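Local coordinates for putative uncharacterized protein (Mycobacterium tuberculosis, PDB 2ZQ5) that probably transfers a sulfo group to an acceptor, as a sulfotransferase, at residues A[172-185]-A[228-240]. Numbering follows the deposited sequence.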
ATOM      1  N   GLU A 172      -2.724  -5.276   6.007  1.00 10.11           N
ATOM      2  CA  GLU A 172      -2.242  -4.919   4.677  1.00  9.78           C
ATOM      3  C   GLU A 172      -2.095  -3.415   4.470  1.00  7.80           C
ATOM      4  O   GLU A 172      -2.684  -2.608   5.195  1.00  7.97           O
ATOM      5  CB  GLU A 172      -3.203  -5.462   3.612  1.00 12.39           C
ATOM      6  CG  GLU A 172      -2.748  -6.722   2.898  1.00 16.63           C
ATOM      7  CD  GLU A 172      -1.540  -6.495   2.006  1.00 14.75           C
ATOM      8  OE1 GLU A 172      -1.277  -7.363   1.150  1.00 17.47           O
ATOM      9  OE2 GLU A 172      -0.845  -5.465   2.164  1.00 12.41           O
ATOM     10  N   GLU A 173      -1.317  -3.059   3.452  1.00  7.22           N
ATOM     11  CA  GLU A 173      -1.080  -1.667   3.100  1.00  7.05           C
ATOM     12  C   GLU A 173      -2.216  -1.126   2.238  1.00  5.65           C
ATOM     13  O   GLU A 173      -2.920  -1.881   1.563  1.00  6.84           O
ATOM     14  CB  GLU A 173       0.238  -1.531   2.346  1.00  6.97           C
ATOM     15  CG  GLU A 173       1.460  -1.915   3.150  1.00  8.97           C
ATOM     16  CD  GLU A 173       2.730  -1.690   2.368  1.00 10.36           C
ATOM     17  OE1 GLU A 173       2.780  -2.129   1.203  1.00 12.11           O
ATOM     18  OE2 GLU A 173       3.673  -1.082   2.915  1.00 14.65           O
ATOM     19  N   CYS A 174      -2.358   0.195   2.238  1.00  5.79           N
ATOM     20  CA  CYS A 174      -3.425   0.853   1.493  1.00  5.45           C
ATOM     21  C   CYS A 174      -3.420   0.666  -0.018  1.00  6.00           C
ATOM     22  O   CYS A 174      -4.454   0.869  -0.654  1.00  5.65           O
ATOM     23  CB  CYS A 174      -3.436   2.348   1.820  1.00  4.94           C
ATOM     24  SG  CYS A 174      -3.633   2.721   3.587  1.00  5.52           S
ATOM     25  N   TRP A 175      -2.287   0.286  -0.605  1.00  5.93           N
ATOM     26  CA  TRP A 175      -2.275   0.097  -2.054  1.00  4.49           C
ATOM     27  C   TRP A 175      -3.280  -0.978  -2.448  1.00  4.42           C
ATOM     28  O   TRP A 175      -3.767  -0.987  -3.575  1.00  5.61           O
ATOM     29  CB  TRP A 175      -0.874  -0.266  -2.582  1.00  5.01           C
ATOM     30  CG  TRP A 175      -0.340  -1.582  -2.119  1.00  6.83           C
ATOM     31  CD1 TRP A 175       0.483  -1.804  -1.052  1.00  7.37           C
ATOM     32  CD2 TRP A 175      -0.601  -2.866  -2.699  1.00  8.13           C
ATOM     33  NE1 TRP A 175       0.751  -3.147  -0.930  1.00 10.24           N
ATOM     34  CE2 TRP A 175       0.098  -3.821  -1.926  1.00  9.39           C
ATOM     35  CE3 TRP A 175      -1.359  -3.302  -3.794  1.00  9.14           C
ATOM     36  CZ2 TRP A 175       0.062  -5.190  -2.217  1.00  9.83           C
ATOM     37  CZ3 TRP A 175      -1.395  -4.666  -4.082  1.00  9.89           C
ATOM     38  CH2 TRP A 175      -0.686  -5.590  -3.293  1.00 10.47           C
ATOM     39  N   GLN A 176      -3.601  -1.876  -1.515  1.00  6.10           N
ATOM     40  CA  GLN A 176      -4.567  -2.931  -1.802  1.00  5.31           C
ATOM     41  C   GLN A 176      -5.944  -2.335  -2.068  1.00  5.16           C
ATOM     42  O   GLN A 176      -6.780  -2.959  -2.719  1.00  7.26           O
ATOM     43  CB  GLN A 176      -4.627  -3.931  -0.647  1.00  7.31           C
ATOM     44  CG  GLN A 176      -3.468  -4.914  -0.649  1.00 10.02           C
ATOM     45  CD  GLN A 176      -3.734  -6.140  -1.507  1.00 10.81           C
ATOM     46  OE1 GLN A 176      -4.285  -6.044  -2.605  1.00 13.45           O
ATOM     47  NE2 GLN A 176      -3.335  -7.303  -1.008  1.00 13.43           N
ATOM     48  N   LEU A 177      -6.177  -1.131  -1.555  1.00  6.18           N
ATOM     49  CA  LEU A 177      -7.441  -0.443  -1.790  1.00  5.43           C
ATOM     50  C   LEU A 177      -7.293   0.541  -2.944  1.00  5.73           C
ATOM     51  O   LEU A 177      -8.142   0.590  -3.830  1.00  5.43           O
ATOM     52  CB  LEU A 177      -7.905   0.317  -0.542  1.00  5.93           C
ATOM     53  CG  LEU A 177      -8.307  -0.508   0.680  1.00  5.33           C
ATOM     54  CD1 LEU A 177      -8.654   0.431   1.816  1.00  6.84           C
ATOM     55  CD2 LEU A 177      -9.499  -1.406   0.347  1.00  6.87           C
ATOM     56  N   LEU A 178      -6.206   1.313  -2.936  1.00  5.98           N
ATOM     57  CA  LEU A 178      -5.965   2.311  -3.975  1.00  6.06           C
ATOM     58  C   LEU A 178      -5.824   1.713  -5.375  1.00  5.99           C
ATOM     59  O   LEU A 178      -6.073   2.396  -6.375  1.00  6.14           O
ATOM     60  CB  LEU A 178      -4.725   3.141  -3.619  1.00  6.33           C
ATOM     61  CG  LEU A 178      -4.852   3.973  -2.337  1.00  6.01           C
ATOM     62  CD1 LEU A 178      -3.481   4.445  -1.899  1.00  7.61           C
ATOM     63  CD2 LEU A 178      -5.787   5.154  -2.561  1.00  7.68           C
ATOM     64  N   ARG A 179      -5.433   0.444  -5.453  1.00  5.34           N
ATOM     65  CA  ARG A 179      -5.293  -0.208  -6.752  1.00  5.61           C
ATOM     66  C   ARG A 179      -6.639  -0.220  -7.474  1.00  5.71           C
ATOM     67  O   ARG A 179      -6.688  -0.312  -8.697  1.00  6.04           O
ATOM     68  CB  ARG A 179      -4.783  -1.647  -6.591  1.00  5.44           C
ATOM     69  CG  ARG A 179      -5.738  -2.548  -5.827  1.00  5.79           C
ATOM     70  CD  ARG A 179      -5.274  -3.997  -5.739  1.00  8.17           C
ATOM     71  NE  ARG A 179      -6.162  -4.740  -4.847  1.00  9.17           N
ATOM     72  CZ  ARG A 179      -6.423  -6.040  -4.933  1.00 10.39           C
ATOM     73  NH1 ARG A 179      -5.868  -6.782  -5.883  1.00 11.72           N
ATOM     74  NH2 ARG A 179      -7.248  -6.598  -4.056  1.00 11.22           N
ATOM     75  N   GLN A 180      -7.730  -0.127  -6.719  1.00  6.35           N
ATOM     76  CA  GLN A 180      -9.060  -0.123  -7.327  1.00  5.20           C
ATOM     77  C   GLN A 180      -9.214   1.061  -8.283  1.00  5.38           C
ATOM     78  O   GLN A 180      -9.976   0.992  -9.252  1.00  6.17           O
ATOM     79  CB  GLN A 180     -10.150  -0.054  -6.248  1.00  5.20           C
ATOM     80  CG  GLN A 180     -10.293  -1.319  -5.419  1.00  5.18           C
ATOM     81  CD  GLN A 180     -11.516  -1.290  -4.519  1.00  5.54           C
ATOM     82  OE1 GLN A 180     -12.428  -0.483  -4.715  1.00  6.40           O
ATOM     83  NE2 GLN A 180     -11.550  -2.180  -3.535  1.00  5.19           N
ATOM     84  N   SER A 181      -8.477   2.136  -8.003  1.00  6.35           N
ATOM     85  CA  SER A 181      -8.494   3.358  -8.812  1.00  5.60           C
ATOM     86  C   SER A 181      -7.295   3.412  -9.759  1.00  5.56           C
ATOM     87  O   SER A 181      -7.129   4.381 -10.507  1.00  7.36           O
ATOM     88  CB  SER A 181      -8.435   4.591  -7.908  1.00  6.32           C
ATOM     89  OG  SER A 181      -9.479   4.596  -6.952  1.00  6.94           O
ATOM     90  N   LEU A 182      -6.466   2.376  -9.719  1.00  6.65           N
ATOM     91  CA  LEU A 182      -5.257   2.305 -10.535  1.00  5.97           C
ATOM     92  C   LEU A 182      -4.324   3.496 -10.299  1.00  7.24           C
ATOM     93  O   LEU A 182      -3.600   3.919 -11.202  1.00  6.51           O
ATOM     94  CB  LEU A 182      -5.590   2.167 -12.030  1.00  8.27           C
ATOM     95  CG  LEU A 182      -6.026   0.780 -12.540  1.00  8.86           C
ATOM     96  CD1 LEU A 182      -5.072  -0.297 -12.025  1.00  9.88           C
ATOM     97  CD2 LEU A 182      -7.442   0.482 -12.088  1.00  8.83           C
ATOM     98  N   HIS A 183      -4.368   4.035  -9.081  1.00  6.91           N
ATOM     99  CA  HIS A 183      -3.493   5.135  -8.660  1.00  6.34           C
ATOM    100  C   HIS A 183      -2.670   4.545  -7.521  1.00  6.22           C
ATOM    101  O   HIS A 183      -3.170   4.372  -6.406  1.00  6.28           O
ATOM    102  CB  HIS A 183      -4.291   6.337  -8.135  1.00  6.37           C
ATOM    103  CG  HIS A 183      -4.886   7.195  -9.210  1.00  5.92           C
ATOM    104  ND1 HIS A 183      -5.911   6.767 -10.026  1.00  6.01           N
ATOM    105  CD2 HIS A 183      -4.615   8.469  -9.584  1.00  7.33           C
ATOM    106  CE1 HIS A 183      -6.248   7.739 -10.853  1.00  6.44           C
ATOM    107  NE2 HIS A 183      -5.478   8.784 -10.606  1.00  7.39           N
ATOM    108  N   SER A 184      -1.409   4.235  -7.795  1.00  5.16           N
ATOM    109  CA  SER A 184      -0.554   3.618  -6.787  1.00  5.94           C
ATOM    110  C   SER A 184       0.919   3.745  -7.139  1.00  6.49           C
ATOM    111  O   SER A 184       1.287   3.647  -8.309  1.00  6.65           O
ATOM    112  CB  SER A 184      -0.922   2.134  -6.661  1.00  7.46           C
ATOM    113  OG  SER A 184      -0.045   1.452  -5.783  1.00  6.74           O
ATOM    114  N   VAL A 185       1.764   3.969  -6.136  1.00  6.25           N
ATOM    115  CA  VAL A 185       3.195   4.062  -6.402  1.00  6.90           C
ATOM    116  C   VAL A 185       3.840   2.677  -6.345  1.00  7.75           C
ATOM    117  O   VAL A 185       5.058   2.543  -6.468  1.00  8.01           O
ATOM    118  CB  VAL A 185       3.921   5.018  -5.413  1.00  6.50           C
ATOM    119  CG1 VAL A 185       3.452   6.448  -5.636  1.00 10.83           C
ATOM    120  CG2 VAL A 185       3.674   4.589  -3.977  1.00  9.63           C
ATOM    121  N   TRP A 228      -9.179   3.906  12.968  1.00  7.11           N
ATOM    122  CA  TRP A 228      -8.482   3.243  11.881  1.00  7.27           C
ATOM    123  C   TRP A 228      -6.987   3.536  11.928  1.00  7.20           C
ATOM    124  O   TRP A 228      -6.562   4.640  12.293  1.00  7.50           O
ATOM    125  CB  TRP A 228      -9.028   3.704  10.526  1.00  6.22           C
ATOM    126  CG  TRP A 228     -10.148   2.870  10.001  1.00  5.60           C
ATOM    127  CD1 TRP A 228     -11.486   3.130  10.096  1.00  5.75           C
ATOM    128  CD2 TRP A 228     -10.027   1.639   9.284  1.00  5.03           C
ATOM    129  NE1 TRP A 228     -12.206   2.135   9.474  1.00  5.93           N
ATOM    130  CE2 TRP A 228     -11.333   1.207   8.968  1.00  5.97           C
ATOM    131  CE3 TRP A 228      -8.937   0.857   8.874  1.00  6.12           C
ATOM    132  CZ2 TRP A 228     -11.580   0.025   8.262  1.00  6.62           C
ATOM    133  CZ3 TRP A 228      -9.182  -0.318   8.172  1.00  6.99           C
ATOM    134  CH2 TRP A 228     -10.495  -0.722   7.873  1.00  6.00           C
ATOM    135  N   VAL A 229      -6.200   2.529  11.568  1.00  7.50           N
ATOM    136  CA  VAL A 229      -4.751   2.639  11.499  1.00  6.89           C
ATOM    137  C   VAL A 229      -4.393   2.139  10.104  1.00  7.42           C
ATOM    138  O   VAL A 229      -4.728   1.010   9.736  1.00  8.74           O
ATOM    139  CB  VAL A 229      -4.049   1.755  12.548  1.00  8.22           C
ATOM    140  CG1 VAL A 229      -2.539   1.874  12.389  1.00  9.19           C
ATOM    141  CG2 VAL A 229      -4.470   2.172  13.953  1.00  9.88           C
ATOM    142  N   LEU A 230      -3.726   2.991   9.332  1.00  5.81           N
ATOM    143  CA  LEU A 230      -3.334   2.666   7.964  1.00  5.85           C
ATOM    144  C   LEU A 230      -1.834   2.800   7.772  1.00  5.82           C
ATOM    145  O   LEU A 230      -1.164   3.491   8.536  1.00  6.97           O
ATOM    146  CB  LEU A 230      -4.012   3.623   6.972  1.00  6.82           C
ATOM    147  CG  LEU A 230      -5.534   3.796   6.901  1.00  6.73           C
ATOM    148  CD1 LEU A 230      -6.188   2.425   6.787  1.00  8.08           C
ATOM    149  CD2 LEU A 230      -6.058   4.536   8.134  1.00  8.41           C
ATOM    150  N   LYS A 231      -1.311   2.132   6.750  1.00  6.14           N
ATOM    151  CA  LYS A 231       0.106   2.246   6.421  1.00  5.19           C
ATOM    152  C   LYS A 231       0.284   2.031   4.924  1.00  5.38           C
ATOM    153  O   LYS A 231      -0.259   1.082   4.358  1.00  5.99           O
ATOM    154  CB  LYS A 231       0.950   1.233   7.200  1.00  6.21           C
ATOM    155  CG  LYS A 231       2.459   1.475   7.071  1.00  7.53           C
ATOM    156  CD  LYS A 231       3.112   0.649   5.967  1.00  8.77           C
ATOM    157  CE  LYS A 231       3.360  -0.778   6.434  1.00 10.10           C
ATOM    158  NZ  LYS A 231       4.320  -1.503   5.549  1.00 11.73           N
ATOM    159  N   ASN A 232       1.042   2.915   4.283  1.00  4.91           N
ATOM    160  CA  ASN A 232       1.277   2.791   2.850  1.00  5.15           C
ATOM    161  C   ASN A 232       2.249   3.846   2.344  1.00  5.64           C
ATOM    162  O   ASN A 232       2.257   4.975   2.827  1.00  6.66           O
ATOM    163  CB  ASN A 232      -0.041   2.945   2.088  1.00  5.43           C
ATOM    164  CG  ASN A 232       0.029   2.375   0.690  1.00  6.04           C
ATOM    165  OD1 ASN A 232       0.417   1.221   0.499  1.00  6.35           O
ATOM    166  ND2 ASN A 232      -0.362   3.175  -0.300  1.00  7.20           N
ATOM    167  N   PRO A 233       3.091   3.486   1.361  1.00  4.95           N
ATOM    168  CA  PRO A 233       4.044   4.457   0.819  1.00  5.70           C
ATOM    169  C   PRO A 233       3.378   5.638   0.091  1.00  6.33           C
ATOM    170  O   PRO A 233       3.951   6.719   0.021  1.00  6.40           O
ATOM    171  CB  PRO A 233       4.885   3.613  -0.137  1.00  7.10           C
ATOM    172  CG  PRO A 233       4.900   2.273   0.525  1.00  7.82           C
ATOM    173  CD  PRO A 233       3.455   2.113   0.958  1.00  6.55           C
ATOM    174  N   SER A 234       2.172   5.441  -0.442  1.00  4.79           N
ATOM    175  CA  SER A 234       1.501   6.512  -1.184  1.00  5.53           C
ATOM    176  C   SER A 234       1.244   7.774  -0.371  1.00  5.23           C
ATOM    177  O   SER A 234       1.178   8.872  -0.918  1.00  5.80           O
ATOM    178  CB  SER A 234       0.164   6.023  -1.756  1.00  5.84           C
ATOM    179  OG  SER A 234      -0.798   5.860  -0.726  1.00  6.29           O
ATOM    180  N   HIS A 235       1.110   7.621   0.938  1.00  5.64           N
ATOM    181  CA  HIS A 235       0.827   8.762   1.789  1.00  4.67           C
ATOM    182  C   HIS A 235       1.910   9.834   1.723  1.00  6.34           C
ATOM    183  O   HIS A 235       1.661  10.996   2.035  1.00  6.46           O
ATOM    184  CB  HIS A 235       0.559   8.251   3.205  1.00  4.76           C
ATOM    185  CG  HIS A 235      -0.581   7.279   3.255  1.00  4.13           C
ATOM    186  ND1 HIS A 235      -0.581   6.147   4.040  1.00  7.56           N
ATOM    187  CD2 HIS A 235      -1.733   7.245   2.546  1.00  3.54           C
ATOM    188  CE1 HIS A 235      -1.681   5.452   3.804  1.00  2.70           C
ATOM    189  NE2 HIS A 235      -2.396   6.096   2.901  1.00  7.99           N
ATOM    190  N   LEU A 236       3.104   9.449   1.284  1.00  6.05           N
ATOM    191  CA  LEU A 236       4.198  10.407   1.131  1.00  5.68           C
ATOM    192  C   LEU A 236       3.913  11.325  -0.055  1.00  5.68           C
ATOM    193  O   LEU A 236       4.192  12.528  -0.011  1.00  6.48           O
ATOM    194  CB  LEU A 236       5.514   9.683   0.846  1.00  6.55           C
ATOM    195  CG  LEU A 236       6.147   8.857   1.960  1.00  5.85           C
ATOM    196  CD1 LEU A 236       7.317   8.059   1.400  1.00  8.72           C
ATOM    197  CD2 LEU A 236       6.616   9.782   3.078  1.00  6.34           C
ATOM    198  N   PHE A 237       3.347  10.734  -1.106  1.00  5.74           N
ATOM    199  CA  PHE A 237       3.046  11.423  -2.360  1.00  5.89           C
ATOM    200  C   PHE A 237       1.699  12.130  -2.411  1.00  5.23           C
ATOM    201  O   PHE A 237       1.514  13.067  -3.198  1.00  9.13           O
ATOM    202  CB  PHE A 237       3.055  10.414  -3.520  1.00  5.72           C
ATOM    203  CG  PHE A 237       4.351   9.669  -3.695  1.00  5.09           C
ATOM    204  CD1 PHE A 237       5.265  10.064  -4.668  1.00  7.25           C
ATOM    205  CD2 PHE A 237       4.643   8.553  -2.914  1.00  6.03           C
ATOM    206  CE1 PHE A 237       6.449   9.354  -4.862  1.00  7.58           C
ATOM    207  CE2 PHE A 237       5.827   7.840  -3.100  1.00  7.82           C
ATOM    208  CZ  PHE A 237       6.729   8.244  -4.079  1.00  8.60           C
ATOM    209  N   ALA A 238       0.762  11.680  -1.586  1.00  5.22           N
ATOM    210  CA  ALA A 238      -0.595  12.213  -1.621  1.00  4.43           C
ATOM    211  C   ALA A 238      -1.097  12.822  -0.327  1.00  5.32           C
ATOM    212  O   ALA A 238      -2.279  12.710  -0.004  1.00  5.90           O
ATOM    213  CB  ALA A 238      -1.548  11.105  -2.065  1.00  7.41           C
ATOM    214  N   LEU A 239      -0.215  13.488   0.405  1.00  5.98           N
ATOM    215  CA  LEU A 239      -0.619  14.076   1.668  1.00  6.24           C
ATOM    216  C   LEU A 239      -1.769  15.073   1.533  1.00  6.17           C
ATOM    217  O   LEU A 239      -2.658  15.101   2.384  1.00  6.81           O
ATOM    218  CB  LEU A 239       0.573  14.742   2.352  1.00  7.41           C
ATOM    219  CG  LEU A 239       0.260  15.331   3.728  1.00  6.65           C
ATOM    220  CD1 LEU A 239      -0.269  14.244   4.660  1.00  7.81           C
ATOM    221  CD2 LEU A 239       1.517  15.971   4.298  1.00  8.22           C
ATOM    222  N   ASP A 240      -1.770  15.891   0.482  1.00  6.15           N
ATOM    223  CA  ASP A 240      -2.862  16.848   0.332  1.00  6.32           C
ATOM    224  C   ASP A 240      -4.196  16.129   0.173  1.00  6.28           C
ATOM    225  O   ASP A 240      -5.200  16.547   0.750  1.00  8.28           O
ATOM    226  CB  ASP A 240      -2.636  17.786  -0.861  1.00  5.85           C
ATOM    227  CG  ASP A 240      -1.489  18.759  -0.634  1.00  9.78           C
ATOM    228  OD1 ASP A 240      -1.339  19.265   0.498  1.00 10.75           O
ATOM    229  OD2 ASP A 240      -0.746  19.031  -1.599  1.00 13.13           O
TER
HETATM  230  O   HOH W   1      -3.353   0.115   5.612  1.00  7.33           O
HETATM  231  O   HOH W   2       0.646   2.890  -3.336  1.00  0.00           O
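Asn232 illustrates how one amide can wedge into a neighbouring backbone bend, here against Glu173, Cys174 and Trp175. Its CG lies opposite the backbone N (chi1 -160°), which carries the amide off the end of strand 227-231 into a hollow walled by Glu173 CB, Cys174 CB and the rim of the Trp175 indole. Asn232 OD1 accepts a weak hydrogen bond from Trp175 N at 3.1 Å and sits at the indole edge, near CD1. At the other end of the amide, Asn232 ND2 faces Leu178 CD1, donates a hydrogen bond to Ser234 OG (2.8 Å) nearly in the plane of the Asn232 amide, and also reaches a water shared with Ser184 OG, so that the flip of the amide is fixed. Just before it, Lys231 O receives Cys174 N, while a second water joins Lys231 N to Glu172 O.

On one flank, Lys231 bends at chi2 and chi3 to bring its NZ into a salt bridge with Glu173 OE2 at 2.7 Å, on the anti side and 33° out of the carboxylate plane; the extended glutamate also passes across Pro233 CD. Deeper in, Cys174 SG fills the notch between Leu230 CB and the His235 ring, touching that ring at its edge through CE1 (3.4 Å) rather than over a face. Leu178 CD1 presses against Ser234 OG, whose hydroxyl is also bonded to Tyr209.

Val185 supplies the last knob: CG1 stands over the centre of the Phe237 ring, 3.7 Å from the centroid, and its other methyl, CG2, leans on Pro233 CB. Helix 175-178 and the return through Val185 thus pack against the turn leaving strand 227-231, beside strand 94-97, whose Thr97 bonds Asn232 O. This is a strand-to-helix turn at the C-terminal end of an inner strand of the parallel sheet, order 2-3-1-4-5, the P-loop-related core of the sulfotransferase fold.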